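Local coordinates for protein sortase (Actinomyces oris, PDB 5UTT) that probably acts as a transpeptidase of the sortase family, cutting sorting signals of surface proteins and joining these proteins to the cell envelope, at residues V23-T28 / S53-Q58; G62-T67 / E126-V131. One frame throughout, in Å; residues are numbered along the deposited sequence.

In the fold
Both contacts lie on the sortase beta scaffold and are small, long-range patches of similar area, with centres about 16 Å apart. Contact 1 is partly buried, with Val55 buried but Tyr25 and Asp54 exposed, and joins the turn before strand 28-33 to the short helix 53-56; contact 2, a surface contact of partly exposed residues, nevertheless lies closer to the chain centre and joins the turn after strand 61-63 to the loop between strands 108-120 and 142-150. Their chemistry differs: a tyrosine-aspartate hydrogen bond carries contact 1, whereas contact 2 is a CH-pi and apolar contact. They meet where helix 53-56 runs on to strand 61-63, Leu56 CD2 packing 3.7 Å from Gly62 N.

Contact 1: residues V23-T28 / S53-Q58; sequences VGYGET and SDVLDQ
The hydroxyl OH of Tyr25 donates a hydrogen bond to Asp54 OD1 at 2.8 Å, and the carboxylate receives it on its syn lone pair, the side of its other oxygen. A weak hydrogen bond from the backbone N of Gly52 also reaches this hydroxyl. In the sortase fold this ties a type II beta turn, Gly24 to Glu27, to the short helix 53-56. The tyrosine suits an exposed turn facing a helix: its long, rigid ring reaches across to the helix and carries a donor at its end. Tyr25 CG lies anti to the residue's own N (chi1 -172°), which sends the ring out from the turn to meet the aspartate side chain reaching out from the helix. The carboxylate sits at the ring edge, with Asp54 OD2 3.4 Å from Tyr25 CE1, its plane turned 43° from that of the ring. Beside this polar pair, Val55 adds an apolar contact, its CG2 lying obliquely to the ring, 4.0 Å from Tyr25 CE1. The same methyl is 4.3 Å from Gly26 CA, where the turn backbone comes closest to the helix. Gly26 has a positive phi, 82°, the conformation that the third position of a type II turn needs and that glycine adopts with ease. The turn is closed by Glu27 N to Gly24 O, and Glu27 OE1 takes a further bond from Gly24 N, approached from above the carboxylate plane. Backbone bonds from Gly26 and Glu27 to Glu49 fix the turn beside strand 45-49, whose Met48 also packs on Val55. On the helix side, the Gln58 side chain reaches back along the chain, and its NE2 donates to Asp54 O at 2.7 Å, in the carbonyl plane.

Contact 2: residues G62-T67 / E126-V131; sequences GHYTNT and EVIAPV
With chi1 at 61°, Ile128 holds CG1 between its backbone N and carbonyl carbon, and chi2 at 164° extends the chain so that CD1 reaches the ring of Tyr64, whose CG is anti to the carbonyl carbon, beside N (chi1 -70°). In the sortase fold this joins the type I beta turn Tyr64 to Thr67, just after strand 61-63, to the loop that follows strand 108-120. The two side chains run roughly perpendicular, and the methyl lies over one face of the ring in a CH-pi contact, Ile128 CD1 being 4.1 Å from the Tyr64 ring centroid. It sits off-centre, closest to Tyr64 CD2 at 3.8 Å. Isoleucine suits the place because its longer branch ends in a methyl that can rest on an aromatic face while the residue also packs on Ala77, Thr145 and Thr147 of the sheet; tyrosine offers that face and still sends its hydroxyl to a hydrogen bond with Thr147 OG1. Thr67 serves both sides. Its hydroxyl OG1 donates to Tyr64 O, which also accepts the turn-closing bond from Thr67 N, while its methyl CG2 approaches the other loop, 3.7 Å from Ile128 O.

Contact 1: residues V23-T28 / S53-Q58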
ATOM      1  N   VAL A  23       5.917 -14.749  -1.355  1.00 18.77           N
ATOM      2  CA  VAL A  23       6.978 -14.903  -2.365  1.00 18.74           C
ATOM      3  C   VAL A  23       8.335 -14.608  -1.711  1.00 18.51           C
ATOM      4  O   VAL A  23       8.403 -14.061  -0.591  1.00 18.11           O
ATOM      5  CB  VAL A  23       6.768 -13.967  -3.599  1.00 18.22           C
ATOM      6  CG1 VAL A  23       5.478 -14.285  -4.321  1.00 18.53           C
ATOM      7  CG2 VAL A  23       6.838 -12.481  -3.212  1.00 17.65           C
ATOM      8  N   GLY A  24       9.416 -14.944  -2.426  1.00 19.26           N
ATOM      9  CA  GLY A  24      10.766 -14.680  -1.925  1.00 18.73           C
ATOM     10  C   GLY A  24      11.182 -13.210  -1.954  1.00 17.98           C
ATOM     11  O   GLY A  24      10.631 -12.386  -2.711  1.00 16.56           O
ATOM     12  N   TYR A  25      12.192 -12.885  -1.154  1.00 18.08           N
ATOM     13  CA  TYR A  25      12.670 -11.504  -1.040  1.00 17.85           C
ATOM     14  C   TYR A  25      13.014 -10.916  -2.403  1.00 17.79           C
ATOM     15  O   TYR A  25      13.688 -11.550  -3.219  1.00 20.40           O
ATOM     16  CB  TYR A  25      13.883 -11.429  -0.111  1.00 18.11           C
ATOM     17  CG  TYR A  25      14.320 -10.018   0.197  1.00 17.88           C
ATOM     18  CD1 TYR A  25      15.147  -9.312  -0.668  1.00 18.07           C
ATOM     19  CD2 TYR A  25      13.908  -9.389   1.338  1.00 17.52           C
ATOM     20  CE1 TYR A  25      15.560  -8.021  -0.392  1.00 18.36           C
ATOM     21  CE2 TYR A  25      14.289  -8.104   1.626  1.00 18.25           C
ATOM     22  CZ  TYR A  25      15.119  -7.417   0.752  1.00 18.10           C
ATOM     23  OH  TYR A  25      15.497  -6.159   1.057  1.00 19.20           O
ATOM     24  N   GLY A  26      12.498  -9.730  -2.665  1.00 16.66           N
ATOM     25  CA  GLY A  26      12.743  -9.014  -3.891  1.00 16.34           C
ATOM     26  C   GLY A  26      11.891  -9.419  -5.082  1.00 16.69           C
ATOM     27  O   GLY A  26      12.003  -8.791  -6.114  1.00 17.35           O
ATOM     28  N   GLU A  27      11.002 -10.403  -4.928  1.00 16.19           N
ATOM     29  CA  GLU A  27      10.119 -10.819  -6.017  1.00 17.01           C
ATOM     30  C   GLU A  27       8.900  -9.897  -6.019  1.00 15.74           C
ATOM     31  O   GLU A  27       8.522  -9.346  -4.978  1.00 15.88           O
ATOM     32  CB  GLU A  27       9.680 -12.255  -5.833  1.00 19.59           C
ATOM     33  CG  GLU A  27      10.884 -13.176  -5.708  1.00 22.11           C
ATOM     34  CD  GLU A  27      10.541 -14.646  -5.622  1.00 25.85           C
ATOM     35  OE1 GLU A  27       9.496 -15.030  -5.038  1.00 29.79           O
ATOM     36  OE2 GLU A  27      11.346 -15.439  -6.156  1.00 32.19           O
ATOM     37  N   THR A  28       8.302  -9.714  -7.189  1.00 14.68           N
ATOM     38  CA  THR A  28       7.212  -8.725  -7.341  1.00 14.38           C
ATOM     39  C   THR A  28       5.875  -9.363  -6.943  1.00 14.41           C
ATOM     40  O   THR A  28       5.595 -10.526  -7.300  1.00 15.49           O
ATOM     41  CB  THR A  28       7.161  -8.172  -8.756  1.00 14.57           C
ATOM     42  OG1 THR A  28       8.445  -7.574  -9.069  1.00 15.40           O
ATOM     43  CG2 THR A  28       6.073  -7.119  -8.937  1.00 14.73           C
ATOM     44  N   SER A  53      16.934  -1.353   0.949  1.00 17.11           N
ATOM     45  CA  SER A  53      17.185  -0.366  -0.123  1.00 18.68           C
ATOM     46  C   SER A  53      17.330  -0.988  -1.511  1.00 18.35           C
ATOM     47  O   SER A  53      17.066  -0.331  -2.508  1.00 17.89           O
ATOM     48  CB  SER A  53      18.413   0.474   0.206  1.00 19.93           C
ATOM     49  OG  SER A  53      18.100   1.367   1.272  1.00 22.32           O
ATOM     50  N   ASP A  54      17.723  -2.244  -1.580  1.00 18.34           N
ATOM     51  CA  ASP A  54      17.754  -2.967  -2.845  1.00 19.30           C
ATOM     52  C   ASP A  54      16.387  -3.093  -3.504  1.00 18.69           C
ATOM     53  O   ASP A  54      16.300  -3.303  -4.702  1.00 19.84           O
ATOM     54  CB  ASP A  54      18.435  -4.347  -2.718  1.00 20.42           C
ATOM     55  CG  ASP A  54      17.813  -5.247  -1.636  1.00 20.31           C
ATOM     56  OD1 ASP A  54      16.896  -4.804  -0.905  1.00 20.77           O
ATOM     57  OD2 ASP A  54      18.301  -6.389  -1.480  1.00 20.78           O
ATOM     58  N   VAL A  55      15.319  -2.957  -2.709  1.00 17.06           N
ATOM     59  CA  VAL A  55      13.944  -2.923  -3.211  1.00 16.44           C
ATOM     60  C   VAL A  55      13.466  -1.469  -3.391  1.00 15.47           C
ATOM     61  O   VAL A  55      13.029  -1.059  -4.458  1.00 16.39           O
ATOM     62  CB  VAL A  55      13.022  -3.682  -2.226  1.00 15.99           C
ATOM     63  CG1 VAL A  55      11.572  -3.502  -2.622  1.00 15.80           C
ATOM     64  CG2 VAL A  55      13.417  -5.166  -2.128  1.00 16.46           C
ATOM     65  N   LEU A  56      13.563  -0.663  -2.337  1.00 15.01           N
ATOM     66  CA  LEU A  56      12.991   0.663  -2.353  1.00 14.90           C
ATOM     67  C   LEU A  56      13.709   1.602  -3.352  1.00 15.28           C
ATOM     68  O   LEU A  56      13.088   2.529  -3.866  1.00 15.85           O
ATOM     69  CB  LEU A  56      13.044   1.277  -0.960  1.00 14.66           C
ATOM     70  CG  LEU A  56      12.449   0.472   0.198  1.00 14.83           C
ATOM     71  CD1 LEU A  56      12.491   1.241   1.522  1.00 14.72           C
ATOM     72  CD2 LEU A  56      11.045   0.185  -0.210  1.00 14.53           C
ATOM     73  N   ASP A  57      14.988   1.349  -3.630  1.00 16.55           N
ATOM     74  CA  ASP A  57      15.723   2.191  -4.581  1.00 17.97           C
ATOM     75  C   ASP A  57      15.299   1.959  -6.002  1.00 18.88           C
ATOM     76  O   ASP A  57      15.590   2.795  -6.855  1.00 19.99           O
ATOM     77  CB  ASP A  57      17.220   1.985  -4.471  1.00 18.30           C
ATOM     78  CG  ASP A  57      17.837   2.723  -3.287  1.00 19.11           C
ATOM     79  OD1 ASP A  57      17.108   3.287  -2.438  1.00 18.20           O
ATOM     80  OD2 ASP A  57      19.093   2.735  -3.178  1.00 20.13           O
ATOM     81  N   GLN A  58      14.612   0.845  -6.254  1.00 18.03           N
ATOM     82  CA  GLN A  58      14.033   0.548  -7.559  1.00 18.37           C
ATOM     83  C   GLN A  58      12.743   1.358  -7.832  1.00 17.10           C
ATOM     84  O   GLN A  58      12.081   1.111  -8.824  1.00 18.59           O
ATOM     85  CB  GLN A  58      13.724  -0.924  -7.683  1.00 18.95           C
ATOM     86  CG  GLN A  58      14.923  -1.847  -7.579  1.00 20.11           C
ATOM     87  CD  GLN A  58      14.537  -3.302  -7.748  1.00 20.80           C
ATOM     88  OE1 GLN A  58      14.025  -3.703  -8.800  1.00 22.04           O
ATOM     89  NE2 GLN A  58      14.775  -4.101  -6.725  1.00 22.06           N
TER

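Contact 2: residues G62-T67 / E126-V131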
ATOM      1  N   GLY A  62       7.916  -1.700  -0.833  1.00  9.30           N
ATOM      2  CA  GLY A  62       8.350  -2.960  -0.215  1.00  9.22           C
ATOM      3  C   GLY A  62       7.440  -3.524   0.882  1.00  9.12           C
ATOM      4  O   GLY A  62       7.088  -2.829   1.828  1.00  8.76           O
ATOM      5  N   HIS A  63       7.118  -4.807   0.787  1.00  9.55           N
ATOM      6  CA  HIS A  63       6.282  -5.428   1.799  1.00 10.00           C
ATOM      7  C   HIS A  63       7.103  -5.817   3.023  1.00 10.22           C
ATOM      8  O   HIS A  63       8.064  -6.564   2.929  1.00 10.39           O
ATOM      9  CB  HIS A  63       5.616  -6.657   1.226  1.00 10.33           C
ATOM     10  CG  HIS A  63       4.735  -7.410   2.193  1.00 10.40           C
ATOM     11  ND1 HIS A  63       4.841  -8.772   2.331  1.00 10.80           N
ATOM     12  CD2 HIS A  63       3.739  -7.021   3.024  1.00 10.53           C
ATOM     13  CE1 HIS A  63       3.955  -9.196   3.218  1.00 10.93           C
ATOM     14  NE2 HIS A  63       3.259  -8.155   3.634  1.00 10.62           N
ATOM     15  N   TYR A  64       6.671  -5.319   4.187  1.00 10.86           N
ATOM     16  CA  TYR A  64       7.213  -5.769   5.468  1.00 11.78           C
ATOM     17  C   TYR A  64       7.013  -7.284   5.597  1.00 12.94           C
ATOM     18  O   TYR A  64       5.874  -7.791   5.558  1.00 12.93           O
ATOM     19  CB  TYR A  64       6.556  -5.014   6.631  1.00 11.71           C
ATOM     20  CG  TYR A  64       6.916  -3.528   6.778  1.00 11.60           C
ATOM     21  CD1 TYR A  64       6.249  -2.538   6.053  1.00 11.51           C
ATOM     22  CD2 TYR A  64       7.901  -3.136   7.660  1.00 11.86           C
ATOM     23  CE1 TYR A  64       6.568  -1.192   6.216  1.00 11.80           C
ATOM     24  CE2 TYR A  64       8.244  -1.801   7.827  1.00 12.00           C
ATOM     25  CZ  TYR A  64       7.585  -0.844   7.099  1.00 12.04           C
ATOM     26  OH  TYR A  64       7.887   0.499   7.249  1.00 12.86           O
ATOM     27  N   THR A  65       8.085  -8.025   5.750  1.00 13.71           N
ATOM     28  CA  THR A  65       8.024  -9.457   5.512  1.00 14.83           C
ATOM     29  C   THR A  65       7.277 -10.180   6.611  1.00 15.38           C
ATOM     30  O   THR A  65       6.774 -11.259   6.379  1.00 16.03           O
ATOM     31  CB  THR A  65       9.429 -10.032   5.275  1.00 15.20           C
ATOM     32  OG1 THR A  65      10.213  -9.785   6.443  1.00 16.29           O
ATOM     33  CG2 THR A  65      10.068  -9.367   4.023  1.00 15.63           C
ATOM     34  N   ASN A  66       7.158  -9.568   7.789  1.00 16.87           N
ATOM     35  CA  ASN A  66       6.461 -10.221   8.910  1.00 18.51           C
ATOM     36  C   ASN A  66       5.020  -9.772   9.074  1.00 17.70           C
ATOM     37  O   ASN A  66       4.336 -10.158  10.047  1.00 19.65           O
ATOM     38  CB  ASN A  66       7.277 -10.070  10.217  1.00 19.72           C
ATOM     39  CG  ASN A  66       8.553 -10.926  10.212  1.00 21.47           C
ATOM     40  OD1 ASN A  66       8.643 -11.937   9.516  1.00 21.29           O
ATOM     41  ND2 ASN A  66       9.551 -10.509  10.984  1.00 23.53           N
ATOM     42  N   THR A  67       4.549  -8.972   8.130  1.00 15.91           N
ATOM     43  CA  THR A  67       3.138  -8.621   8.050  1.00 15.51           C
ATOM     44  C   THR A  67       2.400  -9.574   7.116  1.00 14.80           C
ATOM     45  O   THR A  67       2.988 -10.478   6.521  1.00 14.25           O
ATOM     46  CB  THR A  67       2.921  -7.140   7.645  1.00 15.26           C
ATOM     47  OG1 THR A  67       3.282  -6.917   6.277  1.00 14.88           O
ATOM     48  CG2 THR A  67       3.649  -6.211   8.604  1.00 15.43           C
ATOM     49  N   GLU A 126       3.344  -0.578  16.254  1.00 16.88           N
ATOM     50  CA  GLU A 126       1.912  -0.934  16.349  1.00 16.53           C
ATOM     51  C   GLU A 126       1.119  -0.467  15.097  1.00 15.37           C
ATOM     52  O   GLU A 126       0.060  -0.997  14.769  1.00 14.69           O
ATOM     53  CB  GLU A 126       1.290  -0.346  17.618  1.00 18.27           C
ATOM     54  CG  GLU A 126       1.203   1.176  17.618  1.00 19.27           C
ATOM     55  CD  GLU A 126       2.386   1.836  18.299  1.00 20.29           C
ATOM     56  OE1 GLU A 126       3.448   1.188  18.528  1.00 19.81           O
ATOM     57  OE2 GLU A 126       2.221   3.021  18.650  1.00 23.13           O
ATOM     58  N   VAL A 127       1.633   0.520  14.380  1.00 13.60           N
ATOM     59  CA  VAL A 127       0.897   1.017  13.207  1.00 12.83           C
ATOM     60  C   VAL A 127       0.798  -0.057  12.105  1.00 12.94           C
ATOM     61  O   VAL A 127      -0.040   0.050  11.206  1.00 12.95           O
ATOM     62  CB  VAL A 127       1.516   2.326  12.664  1.00 12.38           C
ATOM     63  CG1 VAL A 127       1.545   3.390  13.763  1.00 12.48           C
ATOM     64  CG2 VAL A 127       2.917   2.088  12.106  1.00 12.25           C
ATOM     65  N   ILE A 128       1.708  -1.040  12.126  1.00 13.33           N
ATOM     66  CA  ILE A 128       1.708  -2.146  11.143  1.00 13.72           C
ATOM     67  C   ILE A 128       1.339  -3.502  11.766  1.00 14.13           C
ATOM     68  O   ILE A 128       1.502  -4.538  11.167  1.00 14.17           O
ATOM     69  CB  ILE A 128       3.047  -2.232  10.341  1.00 14.54           C
ATOM     70  CG1 ILE A 128       4.242  -2.478  11.258  1.00 15.34           C
ATOM     71  CG2 ILE A 128       3.212  -0.956   9.542  1.00 14.24           C
ATOM     72  CD1 ILE A 128       5.499  -2.943  10.547  1.00 15.91           C
ATOM     73  N   ALA A 129       0.784  -3.471  12.965  1.00 14.22           N
ATOM     74  CA  ALA A 129       0.267  -4.697  13.551  1.00 14.88           C
ATOM     75  C   ALA A 129      -0.891  -5.218  12.695  1.00 14.92           C
ATOM     76  O   ALA A 129      -1.504  -4.473  11.928  1.00 13.93           O
ATOM     77  CB  ALA A 129      -0.184  -4.439  14.975  1.00 15.13           C
ATOM     78  N   PRO A 130      -1.255  -6.498  12.880  1.00 15.78           N
ATOM     79  CA  PRO A 130      -2.365  -7.104  12.145  1.00 15.90           C
ATOM     80  C   PRO A 130      -3.629  -6.292  12.248  1.00 15.89           C
ATOM     81  O   PRO A 130      -4.285  -6.095  11.244  1.00 15.47           O
ATOM     82  CB  PRO A 130      -2.525  -8.452  12.824  1.00 16.01           C
ATOM     83  CG  PRO A 130      -1.146  -8.796  13.261  1.00 16.29           C
ATOM     84  CD  PRO A 130      -0.471  -7.490  13.624  1.00 15.80           C
ATOM     85  N   VAL A 131      -3.946  -5.824  13.459  1.00 16.71           N
ATOM     86  CA  VAL A 131      -4.944  -4.799  13.665  1.00 17.03           C
ATOM     87  C   VAL A 131      -4.209  -3.464  13.883  1.00 16.82           C
ATOM     88  O   VAL A 131      -3.507  -3.316  14.868  1.00 17.25           O
ATOM     89  CB  VAL A 131      -5.860  -5.092  14.864  1.00 18.04           C
ATOM     90  CG1 VAL A 131      -6.924  -4.006  14.983  1.00 18.58           C
ATOM     91  CG2 VAL A 131      -6.483  -6.451  14.685  1.00 19.06           C
TER